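Local coordinates for DUF4785 domain-containing protein (Legionella pneumophila subsp. pneumophila, PDB 4KH9) that is of unknown function but binds calcium ions and is built from an N-terminal domain followed by two domains of the immunoglobulin-like E-set clan, at residues N42-Y47 with G257-S262; V166-L171 with L179-S184; V197-V202 with W238-D243; Q207-N212 with G223-D228. All coordinates share one frame; numbering follows the deposited sequence.

Contact 1: residues N42-Y47 with G257-S262; sequences NVRRSY and GHTAFS
Arg44 and Thr259 mark where strands 44-46 and 257-262 run antiparallel with their axes 6.8 Å apart, and no backbone hydrogen bond passes directly between them. Side chains make the join instead. The hydroxyl OG1 of Thr259 donates to the carbonyl O of Asn42 at 2.5 Å, so short that the exact length is doubtful, and the two side chains cross at about a right angle. Asn42 adds a second bond: its ND2 donates to Ala260 O at 2.9 Å, with the N-H reaching the oxygen at 157° but lying above the plane of the carbonyl. CG of Asn42 sits between backbone N and carbonyl carbon (chi1 62°), which turns the amide onto strand 257-262. The same ND2 also donates to Thr168 OG1, so this buried amide, in the loop before strand 44-46, links strands 251-264 and 163-168. Here the N-terminal region meets the E-set central domain: strand 44-46 pairs with strand 163-168, whereas strand 251-264 pairs with strand 238-248. Farther along, the aliphatic part of Arg44 lies beside the partner strand, with CB 3.4 Å from His258 O and CG 3.5 Å from Thr259 OG1. A bend at chi2 then leads the guanidinium away, where NH1 makes a weak bond to Val43 O. At Gly257 the backbone is met by CB of Ser46, 4.3 Å from its CA, while the Ser46 hydroxyl bonds to Ser256 O.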
loop_
_atom_site.group_PDB
_atom_site.type_symbol
_atom_site.label_atom_id
_atom_site.label_comp_id
_atom_site.label_asym_id
_atom_site.label_seq_id
_atom_site.Cartn_x
_atom_site.Cartn_y
_atom_site.Cartn_z
ATOM N N ASN A 42 -0.871 -9.119 0.312
ATOM C CA ASN A 42 -1.438 -7.818 -0.002
ATOM C C ASN A 42 -2.348 -7.967 -1.223
ATOM O O ASN A 42 -2.547 -6.992 -1.956
ATOM C CB ASN A 42 -0.349 -6.712 -0.215
ATOM C CG ASN A 42 0.617 -6.913 -1.361
ATOM O OD1 ASN A 42 0.515 -7.877 -2.129
ATOM N ND2 ASN A 42 1.588 -5.982 -1.495
ATOM N N VAL A 43 -2.895 -9.184 -1.457
ATOM C CA VAL A 43 -3.869 -9.413 -2.545
ATOM C C VAL A 43 -5.020 -8.403 -2.351
ATOM O O VAL A 43 -5.489 -8.211 -1.237
ATOM C CB VAL A 43 -4.393 -10.888 -2.616
ATOM C CG1 VAL A 43 -5.530 -11.050 -3.635
ATOM C CG2 VAL A 43 -3.265 -11.859 -2.935
ATOM N N ARG A 44 -5.402 -7.726 -3.416
ATOM C CA ARG A 44 -6.452 -6.741 -3.394
ATOM C C ARG A 44 -7.313 -6.882 -4.643
ATOM O O ARG A 44 -6.774 -6.946 -5.745
ATOM C CB ARG A 44 -5.860 -5.314 -3.289
ATOM C CG ARG A 44 -5.525 -4.869 -1.876
ATOM C CD ARG A 44 -6.780 -4.641 -1.051
ATOM N NE ARG A 44 -6.495 -4.362 0.353
ATOM C CZ ARG A 44 -6.453 -5.288 1.305
ATOM N NH1 ARG A 44 -6.675 -6.563 1.010
ATOM N NH2 ARG A 44 -6.200 -4.945 2.560
ATOM N N ARG A 45 -8.645 -6.939 -4.463
ATOM C CA ARG A 45 -9.569 -6.958 -5.582
ATOM C C ARG A 45 -10.322 -5.606 -5.698
ATOM O O ARG A 45 -10.633 -4.979 -4.697
ATOM C CB ARG A 45 -10.541 -8.111 -5.473
ATOM C CG ARG A 45 -9.849 -9.469 -5.685
ATOM C CD ARG A 45 -10.819 -10.653 -5.594
ATOM N NE ARG A 45 -11.198 -10.992 -4.229
ATOM C CZ ARG A 45 -10.514 -11.822 -3.452
ATOM N NH1 ARG A 45 -9.404 -12.399 -3.899
ATOM N NH2 ARG A 45 -10.928 -12.073 -2.214
ATOM N N SER A 46 -10.591 -5.185 -6.925
ATOM C CA SER A 46 -11.313 -3.958 -7.290
ATOM C C SER A 46 -12.465 -4.310 -8.198
ATOM O O SER A 46 -12.295 -5.086 -9.152
ATOM C CB SER A 46 -10.373 -2.986 -8.006
ATOM O OG SER A 46 -11.085 -1.911 -8.621
ATOM N N TYR A 47 -13.610 -3.716 -7.937
ATOM C CA TYR A 47 -14.843 -3.880 -8.692
ATOM C C TYR A 47 -15.203 -2.546 -9.352
ATOM O O TYR A 47 -16.364 -2.216 -9.521
ATOM C CB TYR A 47 -15.984 -4.367 -7.748
ATOM C CG TYR A 47 -15.760 -5.759 -7.182
ATOM C CD1 TYR A 47 -14.871 -5.973 -6.127
ATOM C CD2 TYR A 47 -16.479 -6.849 -7.660
ATOM C CE1 TYR A 47 -14.645 -7.257 -5.621
ATOM C CE2 TYR A 47 -16.258 -8.132 -7.167
ATOM C CZ TYR A 47 -15.358 -8.327 -6.134
ATOM O OH TYR A 47 -15.161 -9.591 -5.648
ATOM N N GLY A 257 -6.785 -0.677 -9.970
ATOM C CA GLY A 257 -6.503 -1.274 -8.675
ATOM C C GLY A 257 -5.253 -0.747 -8.032
ATOM O O GLY A 257 -4.399 -0.171 -8.703
ATOM N N HIS A 258 -5.190 -0.949 -6.722
ATOM C CA HIS A 258 -4.118 -0.516 -5.837
ATOM C C HIS A 258 -3.759 -1.594 -4.845
ATOM O O HIS A 258 -4.640 -2.361 -4.441
ATOM C CB HIS A 258 -4.541 0.737 -5.019
ATOM C CG HIS A 258 -4.976 1.957 -5.779
ATOM N ND1 HIS A 258 -4.113 3.019 -6.002
ATOM C CD2 HIS A 258 -6.205 2.295 -6.229
ATOM C CE1 HIS A 258 -4.833 3.944 -6.623
ATOM N NE2 HIS A 258 -6.097 3.552 -6.777
ATOM N N THR A 259 -2.520 -1.600 -4.368
ATOM C CA THR A 259 -2.114 -2.444 -3.248
ATOM C C THR A 259 -0.878 -1.771 -2.630
ATOM O O THR A 259 -0.103 -1.095 -3.311
ATOM C CB THR A 259 -1.967 -3.950 -3.514
ATOM O OG1 THR A 259 -2.100 -4.566 -2.220
ATOM C CG2 THR A 259 -0.631 -4.334 -4.191
ATOM N N ALA A 260 -0.786 -1.868 -1.305
ATOM C CA ALA A 260 0.265 -1.240 -0.523
ATOM C C ALA A 260 1.405 -2.204 -0.249
ATOM O O ALA A 260 1.215 -3.413 -0.109
ATOM C CB ALA A 260 -0.305 -0.729 0.805
ATOM N N PHE A 261 2.596 -1.643 -0.119
ATOM C CA PHE A 261 3.778 -2.395 0.276
ATOM C C PHE A 261 4.694 -1.434 1.012
ATOM O O PHE A 261 4.598 -0.216 0.837
ATOM C CB PHE A 261 4.475 -3.099 -0.915
ATOM C CG PHE A 261 5.030 -2.190 -1.983
ATOM C CD1 PHE A 261 4.247 -1.815 -3.085
ATOM C CD2 PHE A 261 6.354 -1.759 -1.925
ATOM C CE1 PHE A 261 4.769 -1.001 -4.091
ATOM C CE2 PHE A 261 6.887 -0.963 -2.941
ATOM C CZ PHE A 261 6.092 -0.596 -4.024
ATOM N N SER A 262 5.518 -1.982 1.897
ATOM C CA SER A 262 6.461 -1.189 2.696
ATOM C C SER A 262 7.830 -1.214 2.049
ATOM O O SER A 262 8.218 -2.224 1.462
ATOM C CB SER A 262 6.526 -1.739 4.122
ATOM O OG SER A 262 7.466 -1.016 4.893
#

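Contact 2: residues V166-L171 with L179-S184; sequences VETDSL and LKATIS
Glu167 and Thr182 form an antiparallel hydrogen-bonded pair: Thr182 N donates to Glu167 O at 3.0 Å, and Glu167 N returns a bond to Thr182 O at 3.1 Å. Non-hydrogen-bonded pairs flank it, Val166 with Ile183 and Thr168 with Ala181. On their face Val166 CG1 touches Ile183 CG1 at 4.2 Å and Thr168 CG2 packs against the methyls of Leu179, its CD2 at 4.0 Å. Beyond the last bridge, Asp169 N still donates to Lys180 O (2.9 Å). The Asp169 carboxylate then folds back, its CG between backbone N and carbonyl carbon (chi1 58°), and OD1 receives Lys180 N at 3.1 Å from above the carboxylate plane. Tyr173 OH bonds to the same OD1. Thr168 OG1 donates to Ser170 O at 2.7 Å, fastening the turn that leaves the strand; its outside partner is Asn42. Outward from the Val166-Ile183 face lies strand 238-248 of the E-set sandwich, with Thr242 touching both side chains. Lys180 extends its chain away from Asp169 to a salt bridge with Glu222. Asp169 therefore serves Lys180 through the backbone amide rather than by charge pairing, and its carboxylate accepts the Lys180 N-H in place of Asp169's own carbonyl, which points away.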
loop_
_atom_site.group_PDB
_atom_site.type_symbol
_atom_site.label_atom_id
_atom_site.label_comp_id
_atom_site.label_asym_id
_atom_site.label_seq_id
_atom_site.Cartn_x
_atom_site.Cartn_y
_atom_site.Cartn_z
ATOM N N VAL A 166 -4.869 -7.708 -7.841
ATOM C CA VAL A 166 -3.472 -7.267 -7.856
ATOM C C VAL A 166 -2.789 -7.726 -6.576
ATOM O O VAL A 166 -3.440 -7.832 -5.526
ATOM C CB VAL A 166 -3.319 -5.734 -8.035
ATOM C CG1 VAL A 166 -3.980 -5.260 -9.319
ATOM C CG2 VAL A 166 -3.846 -4.959 -6.820
ATOM N N GLU A 167 -1.491 -7.988 -6.649
ATOM C CA GLU A 167 -0.663 -8.339 -5.476
ATOM C C GLU A 167 0.823 -8.220 -5.811
ATOM O O GLU A 167 1.181 -8.306 -6.973
ATOM C CB GLU A 167 -0.959 -9.747 -4.928
ATOM C CG GLU A 167 -0.732 -10.881 -5.898
ATOM C CD GLU A 167 -0.817 -12.265 -5.282
ATOM O OE1 GLU A 167 -0.020 -12.563 -4.363
ATOM O OE2 GLU A 167 -1.664 -13.062 -5.742
ATOM N N THR A 168 1.683 -8.056 -4.789
ATOM C CA THR A 168 3.139 -8.037 -4.996
ATOM C C THR A 168 3.708 -9.311 -4.324
ATOM O O THR A 168 3.014 -9.924 -3.512
ATOM C CB THR A 168 3.779 -6.739 -4.522
ATOM O OG1 THR A 168 3.571 -6.570 -3.131
ATOM C CG2 THR A 168 3.250 -5.518 -5.266
ATOM N N ASP A 169 4.908 -9.750 -4.712
ATOM C CA ASP A 169 5.484 -11.013 -4.197
ATOM C C ASP A 169 5.912 -10.899 -2.719
ATOM O O ASP A 169 6.206 -11.915 -2.088
ATOM C CB ASP A 169 6.672 -11.472 -5.053
ATOM C CG ASP A 169 7.849 -10.513 -5.214
ATOM O OD1 ASP A 169 7.641 -9.289 -5.129
ATOM O OD2 ASP A 169 8.930 -10.976 -5.589
ATOM N N SER A 170 5.943 -9.674 -2.173
ATOM C CA SER A 170 6.315 -9.409 -0.784
ATOM C C SER A 170 5.571 -8.190 -0.289
ATOM O O SER A 170 5.051 -7.401 -1.095
ATOM C CB SER A 170 7.828 -9.220 -0.661
ATOM O OG SER A 170 8.216 -8.863 0.654
ATOM N N LEU A 171 5.483 -8.060 1.054
ATOM C CA LEU A 171 4.835 -6.929 1.735
ATOM C C LEU A 171 5.832 -5.859 2.004
ATOM O O LEU A 171 5.463 -4.690 2.166
ATOM C CB LEU A 171 4.213 -7.380 3.077
ATOM C CG LEU A 171 2.979 -8.267 3.062
ATOM C CD1 LEU A 171 2.648 -8.691 4.464
ATOM C CD2 LEU A 171 1.791 -7.525 2.562
ATOM N N LEU A 179 10.848 -5.926 -7.388
ATOM C CA LEU A 179 9.450 -6.148 -7.055
ATOM C C LEU A 179 8.797 -6.901 -8.207
ATOM O O LEU A 179 9.019 -6.537 -9.357
ATOM C CB LEU A 179 8.738 -4.796 -6.805
ATOM C CG LEU A 179 7.237 -4.852 -6.436
ATOM C CD1 LEU A 179 6.873 -3.702 -5.565
ATOM C CD2 LEU A 179 6.368 -4.768 -7.675
ATOM N N LYS A 180 7.970 -7.899 -7.902
ATOM C CA LYS A 180 7.181 -8.600 -8.902
ATOM C C LYS A 180 5.687 -8.454 -8.536
ATOM O O LYS A 180 5.301 -8.697 -7.396
ATOM C CB LYS A 180 7.605 -10.057 -9.022
ATOM C CG LYS A 180 6.942 -10.805 -10.166
ATOM C CD LYS A 180 7.320 -12.286 -10.071
ATOM C CE LYS A 180 6.665 -13.102 -11.143
ATOM N NZ LYS A 180 6.841 -14.565 -10.913
ATOM N N ALA A 181 4.861 -7.997 -9.489
ATOM C CA ALA A 181 3.425 -7.853 -9.287
ATOM C C ALA A 181 2.659 -8.781 -10.217
ATOM O O ALA A 181 3.145 -9.127 -11.298
ATOM C CB ALA A 181 2.998 -6.415 -9.526
ATOM N N THR A 182 1.507 -9.241 -9.767
ATOM C CA THR A 182 0.599 -10.056 -10.575
ATOM C C THR A 182 -0.683 -9.275 -10.678
ATOM O O THR A 182 -1.168 -8.790 -9.659
ATOM C CB THR A 182 0.410 -11.453 -9.989
ATOM O OG1 THR A 182 1.699 -11.966 -9.630
ATOM C CG2 THR A 182 -0.306 -12.398 -10.973
ATOM N N ILE A 183 -1.200 -9.118 -11.902
ATOM C CA ILE A 183 -2.404 -8.343 -12.228
ATOM C C ILE A 183 -3.304 -9.251 -13.055
ATOM O O ILE A 183 -2.906 -9.697 -14.128
ATOM C CB ILE A 183 -1.985 -7.027 -12.988
ATOM C CG1 ILE A 183 -1.028 -6.161 -12.133
ATOM C CG2 ILE A 183 -3.220 -6.218 -13.459
ATOM C CD1 ILE A 183 0.057 -5.331 -12.963
ATOM N N SER A 184 -4.507 -9.537 -12.544
ATOM C CA SER A 184 -5.438 -10.458 -13.209
ATOM C C SER A 184 -6.840 -9.894 -13.287
ATOM O O SER A 184 -7.322 -9.293 -12.335
ATOM C CB SER A 184 -5.503 -11.797 -12.479
ATOM O OG SER A 184 -4.272 -12.121 -11.860
#

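Contact 3: residues V197-V202 with W238-D243; sequences VDARLV and WYLETD
Two neighbouring strands of the E-set domain, 197-202 and 238-243, pair antiparallel through five successive bridges, from Asp198 with Asp243 to Val202 with Tyr239. Three hydrogen-bonded pairs hold the backbones; at the middle one, Glu241 N reaches Arg200 O at 2.8 Å and almost straight (178°). On one face of that pair the side chains of Arg200 and Glu241 run side by side in the same direction. Arg200 is extended from CG to NE and brings its guanidinium edge to one oxygen: NE meets Glu241 OE1 at 2.9 Å, and NH2 meets the same OE1 at 3.0 Å on its syn side. The salt bridge is thus side-on, with OE1 in the guanidinium plane and the carboxylate turned 34° from it. Val202 CG2 lies over the face of this carboxylate, 3.4 Å from OE1. The other face of the sheet turns into the hydrophobic interior of the beta sandwich. There Leu201 CD2 lies 3.9 Å from Leu240 CD1, and Leu201 CB sits at the edge of the Trp238 ring, 4.0 Å from CE3. Thr242 also brings a hydroxyl to this side, because OG1, anti to its backbone N (chi1 177°), turns to Asp198 O at 2.9 Å; that carbonyl also accepts from Asp243 N. Asp198 and Asp196 are ligands of a calcium site seen in this protein, and a calcium ion lies near the Asp198 side chain; the Asp243 side chain next to it on the same face is engaged by Arg254 in a salt bridge.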
loop_
_atom_site.group_PDB
_atom_site.type_symbol
_atom_site.label_atom_id
_atom_site.label_comp_id
_atom_site.label_asym_id
_atom_site.label_seq_id
_atom_site.Cartn_x
_atom_site.Cartn_y
_atom_site.Cartn_z
ATOM N N VAL A 197 -3.021 -2.509 -20.524
ATOM C CA VAL A 197 -2.656 -2.548 -19.092
ATOM C C VAL A 197 -1.572 -1.530 -18.819
ATOM O O VAL A 197 -0.569 -1.495 -19.527
ATOM C CB VAL A 197 -2.176 -3.951 -18.603
ATOM C CG1 VAL A 197 -1.889 -3.972 -17.094
ATOM C CG2 VAL A 197 -3.121 -5.061 -18.978
ATOM N N ASP A 198 -1.721 -0.759 -17.748
ATOM C CA ASP A 198 -0.698 0.204 -17.298
ATOM C C ASP A 198 -0.488 -0.026 -15.809
ATOM O O ASP A 198 -1.473 -0.275 -15.110
ATOM C CB ASP A 198 -1.150 1.659 -17.581
ATOM C CG ASP A 198 -1.606 1.943 -19.003
ATOM O OD1 ASP A 198 -0.790 1.765 -19.939
ATOM O OD2 ASP A 198 -2.785 2.349 -19.183
ATOM N N ALA A 199 0.754 0.006 -15.319
ATOM C CA ALA A 199 1.007 -0.197 -13.882
ATOM C C ALA A 199 2.268 0.548 -13.459
ATOM O O ALA A 199 3.218 0.673 -14.236
ATOM C CB ALA A 199 1.123 -1.690 -13.560
ATOM N N ARG A 200 2.263 1.076 -12.236
ATOM C CA ARG A 200 3.401 1.814 -11.709
ATOM C C ARG A 200 3.420 1.720 -10.218
ATOM O O ARG A 200 2.444 1.327 -9.606
ATOM C CB ARG A 200 3.342 3.299 -12.156
ATOM C CG ARG A 200 2.095 4.032 -11.593
ATOM C CD ARG A 200 2.098 5.481 -12.014
ATOM N NE ARG A 200 1.035 6.245 -11.356
ATOM C CZ ARG A 200 0.903 7.565 -11.450
ATOM N NH1 ARG A 200 1.760 8.276 -12.175
ATOM N NH2 ARG A 200 -0.087 8.186 -10.819
ATOM N N LEU A 201 4.517 2.162 -9.633
ATOM C CA LEU A 201 4.719 2.216 -8.178
ATOM C C LEU A 201 4.784 3.665 -7.792
ATOM O O LEU A 201 5.507 4.424 -8.440
ATOM C CB LEU A 201 6.013 1.460 -7.776
ATOM C CG LEU A 201 6.130 0.035 -8.333
ATOM C CD1 LEU A 201 7.502 -0.597 -7.966
ATOM C CD2 LEU A 201 4.967 -0.847 -7.834
ATOM N N VAL A 202 4.018 4.062 -6.765
ATOM C CA VAL A 202 3.971 5.457 -6.302
ATOM C C VAL A 202 4.438 5.501 -4.845
ATOM O O VAL A 202 3.897 4.824 -3.974
ATOM C CB VAL A 202 2.553 6.099 -6.490
ATOM C CG1 VAL A 202 2.580 7.584 -6.118
ATOM C CG2 VAL A 202 2.061 5.950 -7.936
ATOM N N TRP A 238 4.284 2.658 0.067
ATOM C CA TRP A 238 4.210 2.719 -1.380
ATOM C C TRP A 238 2.966 2.016 -1.830
ATOM O O TRP A 238 2.432 1.183 -1.098
ATOM C CB TRP A 238 5.433 2.039 -2.008
ATOM C CG TRP A 238 6.709 2.802 -1.930
ATOM C CD1 TRP A 238 7.427 3.102 -0.810
ATOM C CD2 TRP A 238 7.462 3.307 -3.045
ATOM N NE1 TRP A 238 8.526 3.855 -1.146
ATOM C CE2 TRP A 238 8.583 3.981 -2.517
ATOM C CE3 TRP A 238 7.237 3.347 -4.437
ATOM C CZ2 TRP A 238 9.523 4.622 -3.335
ATOM C CZ3 TRP A 238 8.172 3.983 -5.247
ATOM C CH2 TRP A 238 9.299 4.606 -4.698
ATOM N N TYR A 239 2.542 2.305 -3.064
ATOM C CA TYR A 239 1.420 1.665 -3.702
ATOM C C TYR A 239 1.754 1.255 -5.103
ATOM O O TYR A 239 2.450 1.955 -5.838
ATOM C CB TYR A 239 0.148 2.584 -3.739
ATOM C CG TYR A 239 -0.546 2.698 -2.408
ATOM C CD1 TYR A 239 -0.127 3.631 -1.457
ATOM C CD2 TYR A 239 -1.561 1.811 -2.048
ATOM C CE1 TYR A 239 -0.712 3.687 -0.188
ATOM C CE2 TYR A 239 -2.166 1.873 -0.791
ATOM C CZ TYR A 239 -1.717 2.796 0.143
ATOM O OH TYR A 239 -2.295 2.866 1.384
ATOM N N LEU A 240 1.263 0.095 -5.446
ATOM C CA LEU A 240 1.146 -0.416 -6.786
ATOM C C LEU A 240 -0.167 0.135 -7.328
ATOM O O LEU A 240 -1.200 -0.038 -6.676
ATOM C CB LEU A 240 1.189 -1.955 -6.829
ATOM C CG LEU A 240 0.707 -2.592 -8.152
ATOM C CD1 LEU A 240 1.668 -2.241 -9.314
ATOM C CD2 LEU A 240 0.515 -4.102 -8.014
ATOM N N GLU A 241 -0.121 0.854 -8.465
ATOM C CA GLU A 241 -1.325 1.394 -9.123
ATOM C C GLU A 241 -1.436 0.792 -10.497
ATOM O O GLU A 241 -0.464 0.828 -11.258
ATOM C CB GLU A 241 -1.277 2.943 -9.263
ATOM C CG GLU A 241 -1.193 3.763 -7.990
ATOM C CD GLU A 241 -1.375 5.249 -8.256
ATOM O OE1 GLU A 241 -1.042 5.717 -9.372
ATOM O OE2 GLU A 241 -1.824 5.955 -7.324
ATOM N N THR A 242 -2.561 0.222 -10.817
ATOM C CA THR A 242 -2.721 -0.353 -12.142
ATOM C C THR A 242 -4.087 0.023 -12.713
ATOM O O THR A 242 -5.067 0.204 -11.970
ATOM C CB THR A 242 -2.482 -1.876 -12.149
ATOM O OG1 THR A 242 -2.714 -2.384 -13.465
ATOM C CG2 THR A 242 -3.338 -2.612 -11.167
ATOM N N ASP A 243 -4.131 0.096 -14.051
ATOM C CA ASP A 243 -5.303 0.434 -14.847
ATOM C C ASP A 243 -5.377 -0.523 -16.005
ATOM O O ASP A 243 -4.386 -0.742 -16.707
ATOM C CB ASP A 243 -5.241 1.908 -15.325
ATOM C CG ASP A 243 -6.581 2.566 -15.632
ATOM O OD1 ASP A 243 -7.646 1.889 -15.478
ATOM O OD2 ASP A 243 -6.579 3.756 -16.020
#

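Contact 4: residues Q207-N212 with G223-D228; sequences QVISLN and GTATLD
Gly223, already within strand 220-226, packs against Leu211, whose CD1 rests 4.0 Å from Gly223 CA, and the same CA makes a C-H contact to Asn212 O. Thr224 follows as the antiparallel hydrogen-bonded partner of Asn212: Asn212 N donates to Thr224 O at 2.8 Å, and Thr224 N to Asn212 O at 2.9 Å. Outside this pair a water links the side chains, donating to Asn212 OD1 at 2.8 Å and lying 3.2 Å from Thr224 OG1. Ala225 then turns its methyl back toward the first strand, where CB meets Leu211 CD2 at 3.6 Å and Ile209 CG2 at 3.7 Å. From here the hairpin of strands 208-217 and 220-226 opens out, the axes of 208-210 and 223-226 standing at 132° to each other. Ile209 reaches across where the strands diverge, its CG1 anti to the carbonyl carbon (chi1 -63°) and CD1 reaching Leu227 CD2 at 4.3 Å. Asp228 ends the row, its OD1 near Ile209 CD1. Leu201 touches both Ala225 and Leu227, tying this end of the hairpin to the neighbouring strand. Backbone bonding therefore holds the contact at Asn212 and Thr224, whereas apolar side chains carry it where the strands part.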
loop_
_atom_site.group_PDB
_atom_site.type_symbol
_atom_site.label_atom_id
_atom_site.label_comp_id
_atom_site.label_asym_id
_atom_site.label_seq_id
_atom_site.Cartn_x
_atom_site.Cartn_y
_atom_site.Cartn_z
ATOM N N GLN A 207 7.141 10.041 -5.859
ATOM C CA GLN A 207 8.109 9.519 -6.845
ATOM C C GLN A 207 7.502 8.269 -7.538
ATOM O O GLN A 207 6.791 7.479 -6.902
ATOM C CB GLN A 207 9.488 9.219 -6.207
ATOM C CG GLN A 207 9.531 8.098 -5.152
ATOM C CD GLN A 207 9.220 8.520 -3.723
ATOM O OE1 GLN A 207 8.204 9.129 -3.397
ATOM N NE2 GLN A 207 10.051 8.105 -2.810
ATOM N N VAL A 208 7.711 8.140 -8.838
ATOM C CA VAL A 208 7.097 7.075 -9.619
ATOM C C VAL A 208 8.147 6.124 -10.191
ATOM O O VAL A 208 9.156 6.552 -10.747
ATOM C CB VAL A 208 6.214 7.678 -10.762
ATOM C CG1 VAL A 208 5.746 6.608 -11.756
ATOM C CG2 VAL A 208 5.010 8.430 -10.189
ATOM N N ILE A 209 7.873 4.822 -10.078
ATOM C CA ILE A 209 8.689 3.788 -10.706
ATOM C C ILE A 209 7.700 3.013 -11.594
ATOM O O ILE A 209 6.771 2.417 -11.084
ATOM C CB ILE A 209 9.494 2.903 -9.702
ATOM C CG1 ILE A 209 10.531 3.734 -8.906
ATOM C CG2 ILE A 209 10.184 1.735 -10.441
ATOM C CD1 ILE A 209 11.118 3.040 -7.670
ATOM N N SER A 210 7.851 3.086 -12.915
ATOM C CA SER A 210 6.981 2.371 -13.851
ATOM C C SER A 210 7.278 0.851 -13.813
ATOM O O SER A 210 8.397 0.457 -13.493
ATOM C CB SER A 210 7.170 2.919 -15.263
ATOM O OG SER A 210 6.844 4.302 -15.294
ATOM N N LEU A 211 6.256 0.011 -13.990
ATOM C CA LEU A 211 6.488 -1.438 -13.994
ATOM C C LEU A 211 6.642 -1.907 -15.381
ATOM O O LEU A 211 5.867 -1.469 -16.231
ATOM C CB LEU A 211 5.330 -2.235 -13.362
ATOM C CG LEU A 211 5.126 -2.387 -11.899
ATOM C CD1 LEU A 211 4.036 -3.446 -11.701
ATOM C CD2 LEU A 211 6.370 -2.897 -11.178
ATOM N N ASN A 212 7.581 -2.832 -15.621
ATOM C CA ASN A 212 7.783 -3.443 -16.931
ATOM C C ASN A 212 6.913 -4.684 -16.976
ATOM O O ASN A 212 7.100 -5.596 -16.152
ATOM C CB ASN A 212 9.263 -3.738 -17.123
ATOM C CG ASN A 212 10.129 -2.495 -17.010
ATOM O OD1 ASN A 212 11.047 -2.413 -16.189
ATOM N ND2 ASN A 212 9.823 -1.482 -17.793
ATOM N N GLY A 223 4.358 -7.928 -13.626
ATOM C CA GLY A 223 5.118 -6.696 -13.740
ATOM C C GLY A 223 6.328 -6.707 -12.829
ATOM O O GLY A 223 6.249 -7.221 -11.720
ATOM N N THR A 224 7.461 -6.169 -13.291
ATOM C CA THR A 224 8.652 -6.052 -12.455
ATOM C C THR A 224 9.207 -4.643 -12.512
ATOM O O THR A 224 9.007 -3.936 -13.502
ATOM C CB THR A 224 9.776 -7.054 -12.824
ATOM O OG1 THR A 224 10.297 -6.748 -14.117
ATOM C CG2 THR A 224 9.348 -8.499 -12.743
ATOM N N ALA A 225 9.947 -4.270 -11.460
ATOM C CA ALA A 225 10.717 -3.044 -11.321
ATOM C C ALA A 225 11.720 -3.209 -10.199
ATOM O O ALA A 225 11.473 -3.972 -9.263
ATOM C CB ALA A 225 9.790 -1.858 -11.035
ATOM N N THR A 226 12.812 -2.454 -10.256
ATOM C CA THR A 226 13.840 -2.377 -9.219
ATOM C C THR A 226 13.473 -1.231 -8.326
ATOM O O THR A 226 13.199 -0.129 -8.821
ATOM C CB THR A 226 15.257 -2.203 -9.849
ATOM O OG1 THR A 226 15.505 -3.357 -10.618
ATOM C CG2 THR A 226 16.375 -2.060 -8.798
ATOM N N LEU A 227 13.503 -1.460 -7.016
ATOM C CA LEU A 227 13.178 -0.398 -6.071
ATOM C C LEU A 227 14.479 0.244 -5.665
ATOM O O LEU A 227 15.330 -0.389 -5.033
ATOM C CB LEU A 227 12.379 -0.946 -4.878
ATOM C CG LEU A 227 10.976 -1.456 -5.209
ATOM C CD1 LEU A 227 10.522 -2.433 -4.174
ATOM C CD2 LEU A 227 9.953 -0.318 -5.309
ATOM N N ASP A 228 14.696 1.465 -6.143
ATOM C CA ASP A 228 15.980 2.087 -5.904
ATOM C C ASP A 228 15.820 3.531 -5.450
ATOM O O ASP A 228 16.733 4.338 -5.640
ATOM C CB ASP A 228 16.869 1.982 -7.163
ATOM C CG ASP A 228 16.317 2.580 -8.443
ATOM O OD1 ASP A 228 15.220 3.201 -8.396
ATOM O OD2 ASP A 228 16.976 2.427 -9.499
HETATM O O HOH W 1 12.283 -4.230 -14.512
#

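All four contacts reach one large sheet of the central E-set domain; contacts 2, 3 and 4 belong to that domain alone, whereas contact 1 adds a strand from the N-terminal range. Each is partly buried, with apolar groups such as Leu240, Leu211 and Ala181 turned inward and polar or charged ones such as Arg200, Asp169, Lys180 and Asn212 exposed. Contact 3 is paired over five bridges, contact 2 over three and contact 4 over one; contact 1 lacks backbone pairing and relies on buried polar side chains. No strand is shared, but neighbouring strands join the contacts: 178-186 bonds to 220-226 (2 and 4), 196-202 to 208-217 (3 and 4), and 238-248 to 251-264 (3 and 1).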